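Local coordinates for RagB/SusD domain protein (Flavobacterium johnsoniae, PDB 5J90) that binds chitin as a SusD homolog, and probably works at the outer membrane to help capture chitin chains for uptake, at residues A[190-193]-A[198-201]; A[202-207]-A[230-235]; A[272-277]-A[399-404]. One frame throughout, in Å; residues are numbered along the deposited sequence.

Interaction 1. Residues A[190-193]-A[198-201]; sequences TGYK and SWVR
Tyr192 and Trp199 both hold CG beside their own backbone N, with chi1 of -58° in Tyr192 and -85° in Trp199, and this turns the two rings toward each other. They form a T-shaped pair. The edge of Tyr192 points at the face of Trp199, with the tyrosine and indole five-membered ring centroids 5.0 Å apart and the planes at 80°. The touching corner is Tyr192 CD2, which stands 3.6 Å from Trp199 NE1 and lies toward the rim of the indole. Ser198 takes one face of the tyrosine. Its CB sits 3.7 Å from the Tyr192 ring centroid in a CH-pi contact, so consecutive helix residues hold the ring at a face and at an edge. Thr190 adds its methyl, with CG2 3.9 Å from Trp199 CZ2. Its OG1 closes an ST turn by accepting from Tyr192 N at 3.0 Å, which shapes the backbone just ahead of the tyrosine. Polar ends are met outside the two segments. Asp188 bonds Thr190 OG1 through OD1 and Trp199 NE1 through OD2, and Tyr192 OH bonds the backbone O of Asp242. The contact fastens the loop before helix 196-213 back onto the first turn of that helix. Trp199 also packs on Leu118, Ile121 and Leu122 of helix 113-134, and Phe37 of helix 33-37 touches both Thr190 and Trp199.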
loop_
_atom_site.group_PDB
_atom_site.type_symbol
_atom_site.label_atom_id
_atom_site.label_comp_id
_atom_site.label_asym_id
_atom_site.label_seq_id
_atom_site.Cartn_x
_atom_site.Cartn_y
_atom_site.Cartn_z
ATOM N N THR A 190 -13.342 -2.907 34.865
ATOM C CA THR A 190 -14.220 -2.910 33.700
ATOM C C THR A 190 -15.613 -3.329 34.115
ATOM O O THR A 190 -15.936 -3.356 35.307
ATOM C CB THR A 190 -13.723 -3.898 32.630
ATOM O OG1 THR A 190 -13.817 -5.241 33.127
ATOM C CG2 THR A 190 -12.272 -3.601 32.240
ATOM N N GLY A 191 -16.447 -3.659 33.141
ATOM C CA GLY A 191 -17.745 -4.229 33.449
ATOM C C GLY A 191 -17.716 -5.710 33.796
ATOM O O GLY A 191 -18.760 -6.287 34.099
ATOM N N TYR A 192 -16.542 -6.336 33.755
ATOM C CA TYR A 192 -16.473 -7.796 33.835
ATOM C C TYR A 192 -16.307 -8.354 35.251
ATOM O O TYR A 192 -16.528 -9.542 35.468
ATOM C CB TYR A 192 -15.368 -8.347 32.932
ATOM C CG TYR A 192 -15.502 -7.983 31.469
ATOM C CD1 TYR A 192 -16.742 -7.716 30.898
ATOM C CD2 TYR A 192 -14.378 -7.906 30.659
ATOM C CE1 TYR A 192 -16.853 -7.381 29.550
ATOM C CE2 TYR A 192 -14.481 -7.570 29.321
ATOM C CZ TYR A 192 -15.713 -7.306 28.775
ATOM O OH TYR A 192 -15.790 -6.967 27.438
ATOM N N LYS A 193 -15.887 -7.512 36.195
ATOM C CA LYS A 193 -15.768 -7.936 37.596
ATOM C C LYS A 193 -14.970 -9.233 37.776
ATOM O O LYS A 193 -15.341 -10.109 38.563
ATOM C CB LYS A 193 -17.157 -8.050 38.240
ATOM C CG LYS A 193 -17.924 -6.734 38.250
ATOM C CD LYS A 193 -19.305 -6.909 38.873
ATOM C CE LYS A 193 -19.892 -5.583 39.341
ATOM N NZ LYS A 193 -20.172 -4.633 38.234
ATOM N N SER A 198 -15.782 -13.439 30.299
ATOM C CA SER A 198 -16.056 -12.159 29.655
ATOM C C SER A 198 -14.788 -11.556 29.052
ATOM O O SER A 198 -14.834 -10.924 27.994
ATOM C CB SER A 198 -16.682 -11.187 30.646
ATOM O OG SER A 198 -17.938 -11.691 31.072
ATOM N N TRP A 199 -13.658 -11.759 29.719
ATOM C CA TRP A 199 -12.379 -11.334 29.176
ATOM C C TRP A 199 -12.033 -12.107 27.895
ATOM O O TRP A 199 -11.504 -11.530 26.942
ATOM C CB TRP A 199 -11.287 -11.456 30.242
ATOM C CG TRP A 199 -11.236 -10.242 31.130
ATOM C CD1 TRP A 199 -11.886 -10.057 32.323
ATOM C CD2 TRP A 199 -10.509 -9.036 30.876
ATOM N NE1 TRP A 199 -11.593 -8.811 32.827
ATOM C CE2 TRP A 199 -10.755 -8.162 31.956
ATOM C CE3 TRP A 199 -9.670 -8.610 29.839
ATOM C CZ2 TRP A 199 -10.189 -6.890 32.030
ATOM C CZ3 TRP A 199 -9.109 -7.346 29.915
ATOM C CH2 TRP A 199 -9.372 -6.503 31.003
ATOM N N VAL A 200 -12.342 -13.397 27.853
ATOM C CA VAL A 200 -12.078 -14.182 26.649
ATOM C C VAL A 200 -12.989 -13.723 25.513
ATOM O O VAL A 200 -12.538 -13.566 24.374
ATOM C CB VAL A 200 -12.235 -15.700 26.896
ATOM C CG1 VAL A 200 -12.167 -16.470 25.574
ATOM C CG2 VAL A 200 -11.166 -16.192 27.866
ATOM N N ARG A 201 -14.254 -13.458 25.822
ATOM C CA ARG A 201 -15.201 -13.000 24.817
ATOM C C ARG A 201 -14.753 -11.646 24.252
ATOM O O ARG A 201 -14.888 -11.388 23.045
ATOM C CB ARG A 201 -16.617 -12.948 25.419
ATOM C CG ARG A 201 -17.721 -12.668 24.421
ATOM C CD ARG A 201 -19.103 -12.959 25.023
ATOM N NE ARG A 201 -19.302 -14.380 25.300
ATOM C CZ ARG A 201 -19.433 -14.910 26.514
ATOM N NH1 ARG A 201 -19.375 -14.145 27.601
ATOM N NH2 ARG A 201 -19.632 -16.216 26.643
#

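Interaction 2. Residues A[202-207]-A[230-235]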
loop_
_atom_site.group_PDB
_atom_site.type_symbol
_atom_site.label_atom_id
_atom_site.label_comp_id
_atom_site.label_asym_id
_atom_site.label_seq_id
_atom_site.Cartn_x
_atom_site.Cartn_y
_atom_site.Cartn_z
ATOM N N PHE A 202 -14.204 -10.790 25.111
ATOM C CA PHE A 202 -13.635 -9.525 24.651
ATOM C C PHE A 202 -12.440 -9.802 23.737
ATOM O O PHE A 202 -12.364 -9.252 22.634
ATOM C CB PHE A 202 -13.239 -8.620 25.829
ATOM C CG PHE A 202 -12.393 -7.434 25.427
ATOM C CD1 PHE A 202 -12.781 -6.597 24.387
ATOM C CD2 PHE A 202 -11.205 -7.159 26.088
ATOM C CE1 PHE A 202 -11.996 -5.509 24.007
ATOM C CE2 PHE A 202 -10.421 -6.070 25.713
ATOM C CZ PHE A 202 -10.819 -5.254 24.684
ATOM N N ALA A 203 -11.524 -10.663 24.169
ATOM C CA ALA A 203 -10.363 -10.993 23.347
ATOM C C ALA A 203 -10.779 -11.514 21.970
ATOM O O ALA A 203 -10.174 -11.140 20.962
ATOM C CB ALA A 203 -9.462 -12.010 24.053
ATOM N N ASN A 204 -11.793 -12.380 21.917
ATOM C CA ASN A 204 -12.291 -12.871 20.635
ATOM C C ASN A 204 -12.794 -11.721 19.763
ATOM O O ASN A 204 -12.553 -11.688 18.545
ATOM C CB ASN A 204 -13.439 -13.871 20.836
ATOM C CG ASN A 204 -13.013 -15.139 21.560
ATOM O OD1 ASN A 204 -11.848 -15.542 21.527
ATOM N ND2 ASN A 204 -13.977 -15.789 22.208
ATOM N N THR A 205 -13.506 -10.776 20.373
ATOM C CA THR A 205 -14.091 -9.680 19.613
ATOM C C THR A 205 -12.996 -8.724 19.119
ATOM O O THR A 205 -13.057 -8.216 17.999
ATOM C CB THR A 205 -15.131 -8.917 20.451
ATOM O OG1 THR A 205 -16.034 -9.857 21.047
ATOM C CG2 THR A 205 -15.935 -7.965 19.571
ATOM N N LEU A 206 -11.982 -8.511 19.953
ATOM C CA LEU A 206 -10.816 -7.719 19.566
ATOM C C LEU A 206 -10.084 -8.398 18.404
ATOM O O LEU A 206 -9.671 -7.719 17.453
ATOM C CB LEU A 206 -9.897 -7.543 20.778
ATOM C CG LEU A 206 -8.615 -6.728 20.636
ATOM C CD1 LEU A 206 -8.879 -5.378 20.002
ATOM C CD2 LEU A 206 -7.951 -6.578 22.011
ATOM N N ARG A 207 -9.941 -9.727 18.456
ATOM C CA ARG A 207 -9.378 -10.454 17.320
ATOM C C ARG A 207 -10.181 -10.187 16.042
ATOM O O ARG A 207 -9.610 -9.970 14.980
ATOM C CB ARG A 207 -9.336 -11.966 17.578
ATOM C CG ARG A 207 -8.692 -12.727 16.413
ATOM C CD ARG A 207 -8.843 -14.257 16.503
ATOM N NE ARG A 207 -8.446 -14.778 17.805
ATOM C CZ ARG A 207 -7.194 -14.900 18.235
ATOM N NH1 ARG A 207 -6.166 -14.543 17.467
ATOM N NH2 ARG A 207 -6.972 -15.370 19.463
ATOM N N VAL A 230 -15.015 -16.074 15.965
ATOM C CA VAL A 230 -16.405 -16.493 16.053
ATOM C C VAL A 230 -16.501 -17.956 16.487
ATOM O O VAL A 230 -17.422 -18.341 17.215
ATOM C CB VAL A 230 -17.116 -16.252 14.699
ATOM C CG1 VAL A 230 -18.489 -16.913 14.670
ATOM C CG2 VAL A 230 -17.232 -14.760 14.441
ATOM N N ALA A 231 -15.527 -18.760 16.077
ATOM C CA ALA A 231 -15.536 -20.202 16.345
ATOM C C ALA A 231 -15.168 -20.574 17.782
ATOM O O ALA A 231 -15.498 -21.675 18.247
ATOM C CB ALA A 231 -14.605 -20.924 15.368
ATOM N N GLN A 232 -14.462 -19.684 18.479
ATOM C CA GLN A 232 -14.042 -19.954 19.849
ATOM C C GLN A 232 -15.284 -20.240 20.687
ATOM O O GLN A 232 -16.348 -19.678 20.436
ATOM C CB GLN A 232 -13.253 -18.757 20.407
ATOM C CG GLN A 232 -12.255 -19.099 21.509
ATOM C CD GLN A 232 -12.864 -19.165 22.903
ATOM O OE1 GLN A 232 -13.869 -18.519 23.196
ATOM N NE2 GLN A 232 -12.239 -19.954 23.776
ATOM N N LYS A 233 -15.144 -21.101 21.687
ATOM C CA LYS A 233 -16.318 -21.596 22.411
ATOM C C LYS A 233 -17.189 -20.525 23.071
ATOM O O LYS A 233 -18.380 -20.754 23.291
ATOM C CB LYS A 233 -15.945 -22.694 23.416
ATOM C CG LYS A 233 -15.155 -22.215 24.610
ATOM C CD LYS A 233 -14.721 -23.384 25.489
ATOM C CE LYS A 233 -15.898 -24.114 26.087
ATOM N NZ LYS A 233 -15.426 -25.234 26.962
ATOM N N PHE A 234 -16.616 -19.359 23.378
ATOM C CA PHE A 234 -17.391 -18.277 23.978
ATOM C C PHE A 234 -17.844 -17.227 22.959
ATOM O O PHE A 234 -18.655 -16.345 23.270
ATOM C CB PHE A 234 -16.617 -17.640 25.139
ATOM C CG PHE A 234 -16.205 -18.630 26.192
ATOM C CD1 PHE A 234 -17.164 -19.390 26.845
ATOM C CD2 PHE A 234 -14.873 -18.833 26.510
ATOM C CE1 PHE A 234 -16.801 -20.313 27.807
ATOM C CE2 PHE A 234 -14.506 -19.755 27.472
ATOM C CZ PHE A 234 -15.475 -20.498 28.119
ATOM N N GLY A 235 -17.322 -17.340 21.739
ATOM C CA GLY A 235 -17.673 -16.426 20.661
ATOM C C GLY A 235 -17.394 -14.962 20.944
ATOM O O GLY A 235 -16.567 -14.616 21.794
#
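Asn204 reaches from its helix into the turn that follows helix 219-231, and its ND2 carries both hydrogen bonds of the contact. One N-H goes to Gln232 OE1 at 2.9 Å. The other goes to Gly235 O, also at 2.9 Å and nearly straight at 166°. Both acceptors lie close to the amide plane of Asn204, as two N-H groups of one amide require, so the pair fixes its rotation. Gln232 OE1 is gripped twice. It also accepts from Phe234 N at 2.9 Å, and the two donors come from opposite faces of the Gln232 amide plane. The Gln232 side chain, bent at chi2 (-84°), folds back over its own turn to do this. The two amides are 41° apart in plane, and Asn204 OD1 lies against Gln232 CG at 3.6 Å. One backbone bond closes the turn: Gly235 N donates to Gln232 O at 2.8 Å, in a type I beta turn from Gln232 to Gly235. Gly235 has positive phi, which favours glycine. The buried asparagine thus ties helix 196-213 to the turn where helix 219-231 has ended. Helix 154-177 packs alongside: its Val169 touches both Asn204 and Gln232, and its Thr173 touches Gln232.

Interaction 3. Residues A[272-277]-A[399-404]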
loop_
_atom_site.group_PDB
_atom_site.type_symbol
_atom_site.label_atom_id
_atom_site.label_comp_id
_atom_site.label_asym_id
_atom_site.label_seq_id
_atom_site.Cartn_x
_atom_site.Cartn_y
_atom_site.Cartn_z
ATOM N N GLU A 272 -23.982 16.147 12.591
ATOM C CA GLU A 272 -25.246 16.840 12.345
ATOM C C GLU A 272 -25.895 16.318 11.064
ATOM O O GLU A 272 -27.059 15.946 11.055
ATOM C CB GLU A 272 -25.061 18.358 12.256
ATOM C CG GLU A 272 -26.405 19.061 12.097
ATOM C CD GLU A 272 -26.314 20.556 11.818
ATOM O OE1 GLU A 272 -25.385 21.231 12.307
ATOM O OE2 GLU A 272 -27.215 21.064 11.112
ATOM N N SER A 273 -25.127 16.263 9.980
ATOM C CA SER A 273 -25.659 15.814 8.698
ATOM C C SER A 273 -26.258 14.412 8.774
ATOM O O SER A 273 -27.391 14.168 8.331
ATOM C CB SER A 273 -24.557 15.856 7.632
ATOM O OG SER A 273 -25.036 15.324 6.409
ATOM N N ILE A 274 -25.500 13.482 9.335
ATOM C CA ILE A 274 -25.918 12.090 9.364
ATOM C C ILE A 274 -27.030 11.830 10.380
ATOM O O ILE A 274 -28.045 11.220 10.050
ATOM C CB ILE A 274 -24.702 11.165 9.578
ATOM C CG1 ILE A 274 -23.794 11.249 8.345
ATOM C CG2 ILE A 274 -25.149 9.734 9.836
ATOM C CD1 ILE A 274 -22.470 10.490 8.473
ATOM N N MET A 275 -26.851 12.290 11.613
ATOM C CA MET A 275 -27.841 11.990 12.644
ATOM C C MET A 275 -29.150 12.782 12.478
ATOM O O MET A 275 -30.231 12.235 12.708
ATOM C CB MET A 275 -27.240 12.102 14.054
ATOM C CG MET A 275 -26.111 11.077 14.282
ATOM S SD MET A 275 -25.620 10.837 16.003
ATOM C CE MET A 275 -27.035 9.921 16.615
ATOM N N LYS A 276 -29.060 14.040 12.053
ATOM C CA LYS A 276 -30.278 14.797 11.735
ATOM C C LYS A 276 -30.988 14.205 10.524
ATOM O O LYS A 276 -32.216 14.118 10.499
ATOM C CB LYS A 276 -29.966 16.263 11.454
ATOM C CG LYS A 276 -29.866 17.151 12.669
ATOM C CD LYS A 276 -29.901 18.602 12.208
ATOM C CE LYS A 276 -30.146 19.574 13.340
ATOM N NZ LYS A 276 -29.884 20.969 12.880
ATOM N N GLY A 277 -30.224 13.809 9.510
ATOM C CA GLY A 277 -30.812 13.237 8.308
ATOM C C GLY A 277 -31.676 12.035 8.633
ATOM O O GLY A 277 -32.783 11.876 8.107
ATOM N N PRO A 399 -25.157 17.220 1.432
ATOM C CA PRO A 399 -24.809 15.976 2.126
ATOM C C PRO A 399 -23.914 15.086 1.267
ATOM O O PRO A 399 -23.986 15.137 0.037
ATOM C CB PRO A 399 -26.169 15.307 2.344
ATOM C CG PRO A 399 -27.045 15.870 1.262
ATOM C CD PRO A 399 -26.586 17.282 1.072
ATOM N N VAL A 400 -23.074 14.284 1.918
ATOM C CA VAL A 400 -22.208 13.342 1.205
ATOM C C VAL A 400 -22.486 11.869 1.518
ATOM O O VAL A 400 -22.214 11.012 0.680
ATOM C CB VAL A 400 -20.698 13.639 1.422
ATOM C CG1 VAL A 400 -20.318 14.964 0.773
ATOM C CG2 VAL A 400 -20.333 13.632 2.906
ATOM N N ASN A 401 -23.002 11.555 2.708
ATOM C CA ASN A 401 -23.276 10.154 3.033
ATOM C C ASN A 401 -24.710 9.829 2.639
ATOM O O ASN A 401 -25.636 9.837 3.466
ATOM C CB ASN A 401 -23.016 9.839 4.514
ATOM C CG ASN A 401 -22.771 8.354 4.755
ATOM O OD1 ASN A 401 -21.942 7.738 4.085
ATOM N ND2 ASN A 401 -23.501 7.770 5.690
ATOM N N ASN A 402 -24.892 9.571 1.352
ATOM C CA ASN A 402 -26.228 9.527 0.774
ATOM C C ASN A 402 -26.715 8.101 0.635
ATOM O O ASN A 402 -26.692 7.508 -0.441
ATOM C CB ASN A 402 -26.241 10.293 -0.547
ATOM C CG ASN A 402 -25.785 11.729 -0.371
ATOM O OD1 ASN A 402 -26.130 12.382 0.620
ATOM N ND2 ASN A 402 -24.988 12.224 -1.311
ATOM N N VAL A 403 -27.126 7.555 1.769
ATOM C CA VAL A 403 -27.574 6.180 1.878
ATOM C C VAL A 403 -28.645 6.128 2.967
ATOM O O VAL A 403 -28.570 6.861 3.958
ATOM C CB VAL A 403 -26.383 5.238 2.225
ATOM C CG1 VAL A 403 -25.800 5.573 3.592
ATOM C CG2 VAL A 403 -26.793 3.786 2.157
ATOM N N THR A 404 -29.649 5.282 2.780
ATOM C CA THR A 404 -30.692 5.123 3.783
ATOM C C THR A 404 -30.306 4.036 4.780
ATOM O O THR A 404 -29.329 3.307 4.586
ATOM C CB THR A 404 -32.030 4.721 3.142
ATOM O OG1 THR A 404 -31.871 3.457 2.494
ATOM C CG2 THR A 404 -32.470 5.758 2.128
HETATM O O HOH W 1 -23.171 13.741 4.723
#
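Two partners grip Ser273 OG: water 1 donates to it at 3.0 Å, and the backbone O of Ala385 is hydrogen-bonded to it. The same water accepts from Val400 N at 2.9 Å, so it bridges the helix and the loop where no direct hydrogen bond joins them. Asn401 N also lies 3.0 Å from water 1. In Ser273 the hydroxyl lies opposite the backbone N about the CA-CB bond (chi1 175°), which points it at the loop. Pro399 CB comes only loosely near, 4.2 Å from Ser273 OG. The second point of touch is apolar on one side. Ile274 CD1 ends 4.0 Å from both CB and ND2 of Asn401, resting against the base and the nitrogen branch of that side chain. The extended isoleucine, with chi2 174°, carries its terminal methyl that far. The Asn401 amide is itself held outside the two segments: OD1 accepts from Lys446 N and Gln418 NE2, and ND2 bonds Thr422 OG1. That side chain is therefore fixed by three bonds while the isoleucine packs against it. Asn401 is the centre of an inverse gamma turn, closed by a weak bond from Asn402 N to Val400 O. The contact joins helix 269-277, which has a wider pi-type turn here, to the long loop before helix 413-428. Helix 413-428 meets both partners: its Trp425 and Ile426 touch Ile274, and its Gln418 and Thr422 bond the Asn401 amide.

In the fold
Interactions 1 and 2 form one continuous region, with centres about 12 Å apart. Both use helix 196-213, and interaction 1 comes first along it. They meet directly: Arg201 NE bonds Phe234 O at 2.9 Å, and Tyr192 OH packs on Phe202 CB at 3.4 Å. The loop before the helix and the turn after helix 219-231 are thus held by successive turns of one helix. Interaction 3 is separate. Its centre is about 35 Å from that of interaction 1 and 33 Å from that of interaction 2, and its nearest atoms are about 21 Å from interaction 2. A 1,2-ethanediol, probably from crystallisation, lies by Gly235 of interaction 2.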